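PDB 1VJX: putative ferritin-like diiron-carboxylate protein TM1526 from Thermotoga maritima, which is of uncharacterised function but, as a rubrerythrin-like member of the ferritin clan, probably binds a carboxylate-bridged diiron centre and may act as an oxidoreductase. Local coordinates for residues 56-61 with 139-144. Sequence-based numbering, arbitrary orientation.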
loop_
_atom_site.group_PDB
_atom_site.type_symbol
_atom_site.label_atom_id
_atom_site.label_comp_id
_atom_site.label_asym_id
_atom_site.label_seq_id
_atom_site.Cartn_x
_atom_site.Cartn_y
_atom_site.Cartn_z
ATOM N N ARG A 56 5.427 2.466 6.318
ATOM C CA ARG A 56 5.841 3.774 6.849
ATOM C C ARG A 56 6.825 4.484 5.910
ATOM O O ARG A 56 6.528 5.573 5.364
ATOM C CB ARG A 56 6.476 3.596 8.223
ATOM C CG ARG A 56 6.788 4.907 8.963
ATOM C CD ARG A 56 7.588 4.707 10.266
ATOM N NE ARG A 56 8.799 3.918 10.026
ATOM C CZ ARG A 56 9.957 4.411 9.579
ATOM N NH1 ARG A 56 10.108 5.709 9.333
ATOM N NH2 ARG A 56 10.992 3.601 9.388
ATOM N N ILE A 57 7.975 3.846 5.688
ATOM C CA ILE A 57 9.036 4.393 4.835
ATOM C C ILE A 57 8.538 4.770 3.447
ATOM O O ILE A 57 8.913 5.809 2.912
ATOM C CB ILE A 57 10.213 3.393 4.760
ATOM C CG1 ILE A 57 11.001 3.432 6.064
ATOM C CG2 ILE A 57 11.155 3.693 3.568
ATOM C CD1 ILE A 57 11.928 2.229 6.223
ATOM N N HIS A 58 7.683 3.924 2.885
ATOM C CA HIS A 58 7.047 4.158 1.596
ATOM C C HIS A 58 6.226 5.416 1.575
ATOM O O HIS A 58 6.313 6.164 0.604
ATOM C CB HIS A 58 6.137 2.996 1.228
ATOM C CG HIS A 58 6.880 1.751 0.872
ATOM N ND1 HIS A 58 6.287 0.510 0.850
ATOM C CD2 HIS A 58 8.173 1.565 0.518
ATOM C CE1 HIS A 58 7.189 -0.387 0.503
ATOM N NE2 HIS A 58 8.340 0.231 0.305
ATOM N N ALA A 59 5.427 5.629 2.628
ATOM C CA ALA A 59 4.597 6.827 2.768
ATOM C C ALA A 59 5.451 8.092 2.807
ATOM O O ALA A 59 5.113 9.077 2.193
ATOM C CB ALA A 59 3.752 6.741 4.053
ATOM N N GLU A 60 6.550 8.041 3.564
ATOM C CA GLU A 60 7.507 9.150 3.661
ATOM C C GLU A 60 8.125 9.457 2.299
ATOM O O GLU A 60 8.530 10.568 2.035
ATOM C CB GLU A 60 8.638 8.807 4.640
ATOM C CG GLU A 60 8.293 8.900 6.124
ATOM C CD GLU A 60 9.395 8.360 7.079
ATOM O OE1 GLU A 60 10.453 7.809 6.617
ATOM O OE2 GLU A 60 9.193 8.468 8.326
ATOM N N ILE A 61 8.232 8.451 1.436
ATOM C CA ILE A 61 8.860 8.655 0.126
ATOM C C ILE A 61 7.861 9.324 -0.794
ATOM O O ILE A 61 8.198 10.291 -1.483
ATOM C CB ILE A 61 9.399 7.325 -0.441
ATOM C CG1 ILE A 61 10.691 6.963 0.282
ATOM C CG2 ILE A 61 9.594 7.399 -1.977
ATOM C CD1 ILE A 61 11.071 5.541 0.118
ATOM N N ILE A 139 7.092 -0.607 -5.584
ATOM C CA ILE A 139 6.298 -1.667 -6.167
ATOM C C ILE A 139 6.913 -3.067 -5.944
ATOM O O ILE A 139 6.203 -3.989 -5.563
ATOM C CB ILE A 139 6.083 -1.401 -7.677
ATOM C CG1 ILE A 139 5.069 -0.264 -7.890
ATOM C CG2 ILE A 139 5.557 -2.671 -8.385
ATOM C CD1 ILE A 139 4.979 0.243 -9.371
ATOM N N ASP A 140 8.204 -3.210 -6.237
ATOM C CA ASP A 140 8.955 -4.420 -5.961
ATOM C C ASP A 140 8.874 -4.828 -4.511
ATOM O O ASP A 140 8.665 -5.978 -4.225
ATOM C CB ASP A 140 10.410 -4.256 -6.351
ATOM C CG ASP A 140 10.617 -4.246 -7.839
ATOM O OD1 ASP A 140 9.810 -4.912 -8.573
ATOM O OD2 ASP A 140 11.601 -3.629 -8.358
ATOM N N GLN A 141 9.019 -3.885 -3.588
ATOM C CA GLN A 141 8.890 -4.192 -2.162
ATOM C C GLN A 141 7.452 -4.558 -1.805
ATOM O O GLN A 141 7.217 -5.413 -0.980
ATOM C CB GLN A 141 9.398 -3.015 -1.309
ATOM C CG GLN A 141 10.930 -3.003 -1.174
ATOM C CD GLN A 141 11.590 -1.610 -0.913
ATOM O OE1 GLN A 141 10.920 -0.611 -0.669
ATOM N NE2 GLN A 141 12.916 -1.579 -1.012
ATOM N N GLU A 142 6.482 -3.882 -2.419
ATOM C CA GLU A 142 5.069 -4.176 -2.169
ATOM C C GLU A 142 4.749 -5.577 -2.655
ATOM O O GLU A 142 3.951 -6.262 -2.045
ATOM C CB GLU A 142 4.161 -3.164 -2.853
ATOM C CG GLU A 142 4.185 -1.776 -2.216
ATOM C CD GLU A 142 3.656 -1.737 -0.790
ATOM O OE1 GLU A 142 3.002 -2.733 -0.377
ATOM O OE2 GLU A 142 3.895 -0.706 -0.092
ATOM N N LYS A 143 5.384 -5.991 -3.758
ATOM C CA LYS A 143 5.125 -7.298 -4.349
ATOM C C LYS A 143 5.763 -8.415 -3.524
ATOM O O LYS A 143 5.289 -9.538 -3.536
ATOM C CB LYS A 143 5.659 -7.360 -5.762
ATOM C CG LYS A 143 4.853 -6.639 -6.836
ATOM C CD LYS A 143 5.312 -7.129 -8.238
ATOM C CE LYS A 143 6.645 -6.518 -8.670
ATOM N NZ LYS A 143 7.433 -7.491 -9.379
ATOM N N GLU A 144 6.844 -8.096 -2.816
ATOM C CA GLU A 144 7.396 -8.974 -1.763
ATOM C C GLU A 144 6.523 -9.059 -0.494
ATOM O O GLU A 144 6.516 -10.078 0.165
ATOM C CB GLU A 144 8.795 -8.511 -1.348
ATOM C CG GLU A 144 9.887 -8.756 -2.384
ATOM C CD GLU A 144 10.090 -10.210 -2.675
ATOM O OE1 GLU A 144 9.832 -11.063 -1.776
ATOM O OE2 GLU A 144 10.509 -10.495 -3.819
#
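The imidazole of His58 meets Gln141 and Glu142 with its edge, and neither partner lies over a ring face. The Gln141 amide is nearly coplanar with the ring, the two planes 11° apart. The Glu142 carboxylate plane is inclined to the ring by 55°. The three residues join helices 43-68 and 129-156 inside the four-helix bundle of a ferritin-like fold. The backbones stay well apart, with the CA atoms of His58 and Gln141 9.3 Å from each other, and side chains make the contact.

The His58 side chain points at the other helix, and its two nitrogens serve different partners. NE2 of His58 donates to OE1 of Gln141 at 2.9 Å. This bond is nearly straight, at 165°, and uses a lone pair in the carbonyl plane. The Gln141 chain runs extended beyond CG, which carries its amide out to the ring. Its CB also lies 3.8 Å from His58 NE2.

Glu142 arrives differently. Its chain bends at chi2 and brings the carboxylate back toward the histidine. ND1 of His58 is also hydrogen-bonded to Glu26 of helix 15-36. Glu26, Glu55 and Glu112 bring further carboxylates close to that of Glu142. Such a cluster of carboxylates is consistent with the diiron-carboxylate site expected of this family. OE2 of Glu142 lies 2.8 Å from ND1 of His58, in a bent, weak hydrogen bond.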